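PDB 5H3K: Slr0280 protein from Synechocystis sp., which is of unknown function but contains a phosphodiester glycosidase (NAGPA-family) domain, so it may cleave sugar phosphodiesters. Local coordinates for residues 331-343 with 598-610. Numbering follows the deposited sequence.
Sequences DQRAAVAINAGFF and AARVSNAIGVFVR
V336 and I338 form hydrogen-bonded pairs with V607 and I605, joining strands 336-339 and 603-609 as antiparallel neighbours of one sheet, their axes running at 172° and approaching to 4.6 Å. V607 N to V336 O is the shortest backbone bond between the two segments, 2.7 Å, and the I338-I605 pair is bonded in both directions. A classic beta bulge ends this regular pairing: A335 and V336 both face V607, whose O accepts A335 N at 2.9 Å and, weakly, V336 N. Just before the bulge, R333, with positive phi, is the C-prime residue of a Schellman motif ending helix 325-331, so the chain passes from helix to strand within a few residues.

V336 and V607 lie side by side on the face they share with I338 and I605, CB to CB 3.8 Å. The F608 ring folds back toward the helix-strand turn instead. A334 CB sits over one ring face, the A334 CA makes an off-centre CH-pi contact, and Q332 O meets the ring edge in plane, 3.2 Å from F608 CE2. L312 of strand 307-313 also touches this ring.

At the other end, N339 OD1 is hydrogen-bonded to S532 OG and S583 N, and its ND2 to D577 O, while A340 CB packs 3.9 Å from I605 CG1. F343 holds CG between its backbone N and carbonyl carbon (chi1 59°), which lays one ring face over S602 N and V601 C; its CB is 3.5 Å from S602 CB. N603 reaches the 341-342 backbone with both ends of its amide: ND2, which also donates to S602 OG of its own segment, meets F342 O through a water, whereas OD1 accepts G341 N at 2.7 Å, the donor tilted 30° from the carbonyl plane.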
ATOM      1  N   ASP A 331       8.288   3.175   6.945  1.00  7.68           N
ATOM      2  CA  ASP A 331       8.838   4.415   7.487  1.00  7.50           C
ATOM      3  C   ASP A 331       7.835   5.211   8.330  1.00  7.48           C
ATOM      4  O   ASP A 331       8.217   5.886   9.284  1.00  9.16           O
ATOM      5  CB  ASP A 331       9.462   5.281   6.373  1.00  7.72           C
ATOM      6  CG  ASP A 331      10.703   4.628   5.720  1.00 13.11           C
ATOM      7  OD1 ASP A 331      11.083   3.486   6.084  1.00 14.55           O
ATOM      8  OD2 ASP A 331      11.292   5.268   4.819  1.00 15.19           O
ATOM      9  N   GLN A 332       6.550   5.108   8.018  1.00  6.45           N
ATOM     10  CA  GLN A 332       5.539   5.845   8.774  1.00  6.26           C
ATOM     11  C   GLN A 332       4.763   4.941   9.733  1.00  6.19           C
ATOM     12  O   GLN A 332       3.739   5.345  10.293  1.00  8.50           O
ATOM     13  CB  GLN A 332       4.612   6.633   7.828  1.00  7.11           C
ATOM     14  CG  GLN A 332       5.405   7.623   6.950  1.00  5.93           C
ATOM     15  CD  GLN A 332       4.548   8.545   6.100  1.00  5.82           C
ATOM     16  OE1 GLN A 332       3.657   9.239   6.601  1.00  8.30           O
ATOM     17  NE2 GLN A 332       4.833   8.574   4.806  1.00  7.04           N
ATOM     18  N   ARG A 333       5.277   3.724   9.916  1.00  5.59           N
ATOM     19  CA  ARG A 333       4.821   2.784  10.955  1.00  7.84           C
ATOM     20  C   ARG A 333       3.344   2.408  10.891  1.00  7.31           C
ATOM     21  O   ARG A 333       2.672   2.319  11.932  1.00  6.90           O
ATOM     22  CB  ARG A 333       5.151   3.319  12.353  1.00  8.14           C
ATOM     23  CG  ARG A 333       6.560   3.893  12.446  1.00 14.02           C
ATOM     24  CD  ARG A 333       7.515   2.926  13.089  1.00 29.97           C
ATOM     25  NE  ARG A 333       7.227   2.773  14.514  1.00 30.12           N
ATOM     26  CZ  ARG A 333       8.028   2.157  15.376  1.00 32.21           C
ATOM     27  NH1 ARG A 333       9.176   1.643  14.959  1.00 40.56           N
ATOM     28  NH2 ARG A 333       7.682   2.057  16.654  1.00 29.34           N
ATOM     29  N   ALA A 334       2.845   2.181   9.676  1.00  5.94           N
ATOM     30  CA  ALA A 334       1.465   1.744   9.488  1.00  6.28           C
ATOM     31  C   ALA A 334       1.377   0.232   9.658  1.00  5.08           C
ATOM     32  O   ALA A 334       2.205  -0.515   9.128  1.00  4.30           O
ATOM     33  CB  ALA A 334       0.952   2.147   8.101  1.00  4.82           C
ATOM     34  N   ALA A 335       0.367  -0.225  10.390  1.00  4.75           N
ATOM     35  CA  ALA A 335       0.135  -1.655  10.518  1.00  4.15           C
ATOM     36  C   ALA A 335      -0.349  -2.256   9.200  1.00  4.16           C
ATOM     37  O   ALA A 335      -0.002  -3.391   8.872  1.00  5.56           O
ATOM     38  CB  ALA A 335      -0.878  -1.932  11.630  1.00  6.16           C
ATOM     39  N   VAL A 336      -1.183  -1.508   8.474  1.00  3.83           N
ATOM     40  CA  VAL A 336      -1.655  -1.891   7.138  1.00  2.68           C
ATOM     41  C   VAL A 336      -1.589  -0.664   6.243  1.00  3.39           C
ATOM     42  O   VAL A 336      -1.827   0.460   6.702  1.00  4.92           O
ATOM     43  CB  VAL A 336      -3.138  -2.394   7.135  1.00  4.80           C
ATOM     44  CG1 VAL A 336      -3.420  -3.260   5.903  1.00  3.22           C
ATOM     45  CG2 VAL A 336      -3.465  -3.186   8.398  1.00  4.30           C
ATOM     46  N   ALA A 337      -1.274  -0.848   4.965  1.00  2.65           N
ATOM     47  CA  ALA A 337      -1.382   0.264   4.030  1.00  2.37           C
ATOM     48  C   ALA A 337      -1.720  -0.246   2.655  1.00  3.21           C
ATOM     49  O   ALA A 337      -1.320  -1.349   2.281  1.00  5.75           O
ATOM     50  CB  ALA A 337      -0.088   1.081   3.995  1.00  2.77           C
ATOM     51  N   ILE A 338      -2.477   0.547   1.901  1.00  3.41           N
ATOM     52  CA  ILE A 338      -2.715   0.256   0.488  1.00  1.91           C
ATOM     53  C   ILE A 338      -2.403   1.524  -0.297  1.00  2.24           C
ATOM     54  O   ILE A 338      -2.609   2.638   0.196  1.00  1.75           O
ATOM     55  CB  ILE A 338      -4.159  -0.258   0.237  1.00  1.67           C
ATOM     56  CG1 ILE A 338      -4.289  -0.820  -1.186  1.00  2.32           C
ATOM     57  CG2 ILE A 338      -5.200   0.837   0.516  1.00  2.46           C
ATOM     58  CD1 ILE A 338      -5.630  -1.515  -1.454  1.00  3.20           C
ATOM     59  N   ASN A 339      -1.864   1.374  -1.500  1.00  2.94           N
ATOM     60  CA  ASN A 339      -1.673   2.526  -2.378  1.00  1.90           C
ATOM     61  C   ASN A 339      -3.023   3.194  -2.641  1.00  3.33           C
ATOM     62  O   ASN A 339      -4.085   2.532  -2.649  1.00  3.24           O
ATOM     63  CB  ASN A 339      -1.058   2.081  -3.706  1.00  2.02           C
ATOM     64  CG  ASN A 339      -2.046   1.330  -4.558  1.00  2.76           C
ATOM     65  OD1 ASN A 339      -2.402   0.184  -4.256  1.00  2.44           O
ATOM     66  ND2 ASN A 339      -2.535   1.983  -5.618  1.00  2.12           N
ATOM     67  N   ALA A 340      -3.011   4.506  -2.841  1.00  2.26           N
ATOM     68  CA  ALA A 340      -4.276   5.237  -2.872  1.00  2.79           C
ATOM     69  C   ALA A 340      -4.479   6.132  -4.094  1.00  3.12           C
ATOM     70  O   ALA A 340      -4.993   5.683  -5.125  1.00  3.64           O
ATOM     71  CB  ALA A 340      -4.477   6.029  -1.545  1.00  3.30           C
ATOM     72  N   GLY A 341      -4.103   7.406  -3.994  1.00  3.05           N
ATOM     73  CA  GLY A 341      -4.504   8.366  -5.009  1.00  3.62           C
ATOM     74  C   GLY A 341      -3.695   8.398  -6.306  1.00  3.71           C
ATOM     75  O   GLY A 341      -2.534   7.982  -6.349  1.00  4.14           O
ATOM     76  N   PHE A 342      -4.306   8.929  -7.364  1.00  2.47           N
ATOM     77  CA  PHE A 342      -3.618   9.152  -8.631  1.00  3.48           C
ATOM     78  C   PHE A 342      -2.568  10.263  -8.530  1.00  2.98           C
ATOM     79  O   PHE A 342      -2.681  11.183  -7.708  1.00  3.53           O
ATOM     80  CB  PHE A 342      -4.637   9.509  -9.707  1.00  4.46           C
ATOM     81  CG  PHE A 342      -5.607   8.403 -10.004  1.00  3.92           C
ATOM     82  CD1 PHE A 342      -6.942   8.510  -9.643  1.00  4.94           C
ATOM     83  CD2 PHE A 342      -5.169   7.250 -10.638  1.00  6.86           C
ATOM     84  CE1 PHE A 342      -7.847   7.472  -9.919  1.00  4.02           C
ATOM     85  CE2 PHE A 342      -6.063   6.202 -10.923  1.00  5.19           C
ATOM     86  CZ  PHE A 342      -7.387   6.313 -10.569  1.00  5.85           C
ATOM     87  N   PHE A 343      -1.547  10.171  -9.369  1.00  3.10           N
ATOM     88  CA  PHE A 343      -0.450  11.125  -9.366  1.00  3.67           C
ATOM     89  C   PHE A 343       0.197  11.156 -10.737  1.00  6.21           C
ATOM     90  O   PHE A 343      -0.046  10.275 -11.576  1.00  5.20           O
ATOM     91  CB  PHE A 343       0.595  10.763  -8.282  1.00  4.05           C
ATOM     92  CG  PHE A 343       1.219   9.377  -8.449  1.00  5.37           C
ATOM     93  CD1 PHE A 343       0.582   8.245  -7.951  1.00  3.33           C
ATOM     94  CD2 PHE A 343       2.442   9.220  -9.096  1.00 10.56           C
ATOM     95  CE1 PHE A 343       1.144   6.967  -8.105  1.00  4.79           C
ATOM     96  CE2 PHE A 343       3.014   7.947  -9.255  1.00  6.75           C
ATOM     97  CZ  PHE A 343       2.354   6.818  -8.754  1.00  6.93           C
ATOM     98  N   ALA A 598       6.359  -3.572  -7.672  1.00  4.44           N
ATOM     99  CA  ALA A 598       5.501  -2.498  -7.169  1.00  5.61           C
ATOM    100  C   ALA A 598       6.136  -1.152  -7.493  1.00  7.59           C
ATOM    101  O   ALA A 598       7.329  -0.963  -7.287  1.00 10.37           O
ATOM    102  CB  ALA A 598       5.288  -2.644  -5.673  1.00  7.32           C
ATOM    103  N   ALA A 599       5.349  -0.218  -8.005  1.00  5.33           N
ATOM    104  CA  ALA A 599       5.894   1.073  -8.434  1.00  7.65           C
ATOM    105  C   ALA A 599       5.959   2.030  -7.258  1.00  5.44           C
ATOM    106  O   ALA A 599       5.274   1.825  -6.261  1.00  5.80           O
ATOM    107  CB  ALA A 599       5.037   1.676  -9.541  1.00  9.87           C
ATOM    108  N   ARG A 600       6.765   3.083  -7.367  1.00  6.43           N
ATOM    109  CA  ARG A 600       6.690   4.151  -6.372  1.00  5.45           C
ATOM    110  C   ARG A 600       5.340   4.814  -6.514  1.00  5.71           C
ATOM    111  O   ARG A 600       4.846   4.978  -7.632  1.00  6.23           O
ATOM    112  CB  ARG A 600       7.778   5.201  -6.603  1.00  7.78           C
ATOM    113  CG  ARG A 600       9.167   4.619  -6.591  1.00 10.63           C
ATOM    114  CD  ARG A 600      10.221   5.709  -6.693  1.00 14.73           C
ATOM    115  NE  ARG A 600      11.491   5.205  -6.185  1.00 31.59           N
ATOM    116  CZ  ARG A 600      12.627   5.891  -6.184  1.00 39.85           C
ATOM    117  NH1 ARG A 600      12.658   7.121  -6.676  1.00 30.32           N
ATOM    118  NH2 ARG A 600      13.732   5.343  -5.691  1.00 47.27           N
ATOM    119  N   VAL A 601       4.741   5.201  -5.393  1.00  3.45           N
ATOM    120  CA  VAL A 601       3.438   5.871  -5.437  1.00  3.81           C
ATOM    121  C   VAL A 601       3.483   7.173  -4.653  1.00  4.78           C
ATOM    122  O   VAL A 601       4.365   7.377  -3.823  1.00  3.21           O
ATOM    123  CB  VAL A 601       2.292   4.969  -4.890  1.00  3.51           C
ATOM    124  CG1 VAL A 601       2.206   3.656  -5.676  1.00  3.86           C
ATOM    125  CG2 VAL A 601       2.502   4.671  -3.401  1.00  5.30           C
ATOM    126  N   SER A 602       2.525   8.051  -4.908  1.00  4.28           N
ATOM    127  CA  SER A 602       2.452   9.334  -4.199  1.00  4.55           C
ATOM    128  C   SER A 602       1.905   9.216  -2.776  1.00  4.77           C
ATOM    129  O   SER A 602       2.360   9.901  -1.849  1.00  5.88           O
ATOM    130  CB  SER A 602       1.565  10.297  -4.987  1.00  4.01           C
ATOM    131  OG  SER A 602       1.130  11.381  -4.159  1.00  5.14           O
ATOM    132  N   ASN A 603       0.901   8.371  -2.591  1.00  3.81           N
ATOM    133  CA  ASN A 603       0.238   8.333  -1.299  1.00  3.21           C
ATOM    134  C   ASN A 603      -0.509   7.031  -1.043  1.00  4.12           C
ATOM    135  O   ASN A 603      -0.737   6.221  -1.957  1.00  3.36           O
ATOM    136  CB  ASN A 603      -0.691   9.542  -1.136  1.00  3.83           C
ATOM    137  CG  ASN A 603      -1.730   9.653  -2.252  1.00  5.46           C
ATOM    138  OD1 ASN A 603      -2.751   8.946  -2.261  1.00  5.00           O
ATOM    139  ND2 ASN A 603      -1.501  10.576  -3.170  1.00  5.49           N
ATOM    140  N   ALA A 604      -0.902   6.845   0.206  1.00  3.83           N
ATOM    141  CA  ALA A 604      -1.497   5.592   0.634  1.00  2.42           C
ATOM    142  C   ALA A 604      -2.583   5.854   1.660  1.00  3.21           C
ATOM    143  O   ALA A 604      -2.707   6.961   2.191  1.00  4.05           O
ATOM    144  CB  ALA A 604      -0.413   4.718   1.241  1.00  3.89           C
ATOM    145  N   ILE A 605      -3.397   4.841   1.925  1.00  3.80           N
ATOM    146  CA  ILE A 605      -4.240   4.876   3.112  1.00  2.49           C
ATOM    147  C   ILE A 605      -3.592   3.931   4.108  1.00  4.81           C
ATOM    148  O   ILE A 605      -3.376   2.757   3.798  1.00  4.17           O
ATOM    149  CB  ILE A 605      -5.677   4.448   2.798  1.00  4.47           C
ATOM    150  CG1 ILE A 605      -6.349   5.473   1.874  1.00  4.67           C
ATOM    151  CG2 ILE A 605      -6.516   4.295   4.079  1.00  3.91           C
ATOM    152  CD1 ILE A 605      -7.691   4.995   1.299  1.00  5.90           C
ATOM    153  N   GLY A 606      -3.287   4.436   5.303  1.00  4.30           N
ATOM    154  CA  GLY A 606      -2.627   3.644   6.334  1.00  3.00           C
ATOM    155  C   GLY A 606      -3.566   3.355   7.497  1.00  3.80           C
ATOM    156  O   GLY A 606      -4.423   4.169   7.841  1.00  6.36           O
ATOM    157  N   VAL A 607      -3.411   2.178   8.091  1.00  3.16           N
ATOM    158  CA  VAL A 607      -4.179   1.775   9.260  1.00  3.90           C
ATOM    159  C   VAL A 607      -3.234   1.715  10.456  1.00  5.94           C
ATOM    160  O   VAL A 607      -2.151   1.133  10.383  1.00  3.93           O
ATOM    161  CB  VAL A 607      -4.815   0.391   9.050  1.00  5.09           C
ATOM    162  CG1 VAL A 607      -5.618  -0.026  10.300  1.00  7.54           C
ATOM    163  CG2 VAL A 607      -5.723   0.408   7.830  1.00  4.05           C
ATOM    164  N   PHE A 608      -3.643   2.330  11.554  1.00  6.36           N
ATOM    165  CA  PHE A 608      -2.807   2.385  12.745  1.00  7.31           C
ATOM    166  C   PHE A 608      -3.545   1.746  13.911  1.00 12.30           C
ATOM    167  O   PHE A 608      -4.766   1.884  14.047  1.00  9.70           O
ATOM    168  CB  PHE A 608      -2.433   3.839  13.051  1.00  9.15           C
ATOM    169  CG  PHE A 608      -1.543   4.457  12.008  1.00 10.41           C
ATOM    170  CD1 PHE A 608      -2.081   5.025  10.857  1.00  6.90           C
ATOM    171  CD2 PHE A 608      -0.165   4.423  12.157  1.00  8.87           C
ATOM    172  CE1 PHE A 608      -1.245   5.578   9.885  1.00  9.23           C
ATOM    173  CE2 PHE A 608       0.670   4.969  11.200  1.00  8.13           C
ATOM    174  CZ  PHE A 608       0.129   5.542  10.061  1.00  8.14           C
ATOM    175  N   VAL A 609      -2.806   1.012  14.732  1.00 11.29           N
ATOM    176  CA  VAL A 609      -3.383   0.365  15.900  1.00 13.02           C
ATOM    177  C   VAL A 609      -2.662   0.902  17.128  1.00 17.27           C
ATOM    178  O   VAL A 609      -1.462   0.695  17.282  1.00 18.70           O
ATOM    179  CB  VAL A 609      -3.247  -1.162  15.821  1.00 13.84           C
ATOM    180  CG1 VAL A 609      -3.908  -1.814  17.036  1.00 17.36           C
ATOM    181  CG2 VAL A 609      -3.888  -1.683  14.538  1.00 11.45           C
ATOM    182  N   ARG A 610      -3.391   1.616  17.981  1.00 18.08           N
ATOM    183  CA  ARG A 610      -2.790   2.292  19.131  1.00 22.16           C
ATOM    184  C   ARG A 610      -3.578   2.069  20.416  1.00 24.84           C
ATOM    185  O   ARG A 610      -3.847   0.931  20.791  1.00 29.80           O
ATOM    186  CB  ARG A 610      -2.671   3.789  18.856  1.00 26.35           C
ATOM    187  CG  ARG A 610      -1.669   4.112  17.758  1.00 33.35           C
ATOM    188  CD  ARG A 610      -1.866   5.490  17.155  1.00 30.24           C
ATOM    189  NE  ARG A 610      -0.771   5.826  16.247  1.00 40.34           N
ATOM    190  CZ  ARG A 610      -0.798   6.836  15.384  1.00 40.42           C
ATOM    191  NH1 ARG A 610      -1.872   7.610  15.304  1.00 40.68           N
ATOM    192  NH2 ARG A 610       0.250   7.067  14.598  1.00 31.60           N
TER
HETATM  193  O   HOH W   1      -0.700   7.002  -4.786  1.00  3.74           O
HETATM  194  O   HOH W   2      -3.387  11.707  -5.139  1.00  5.40           O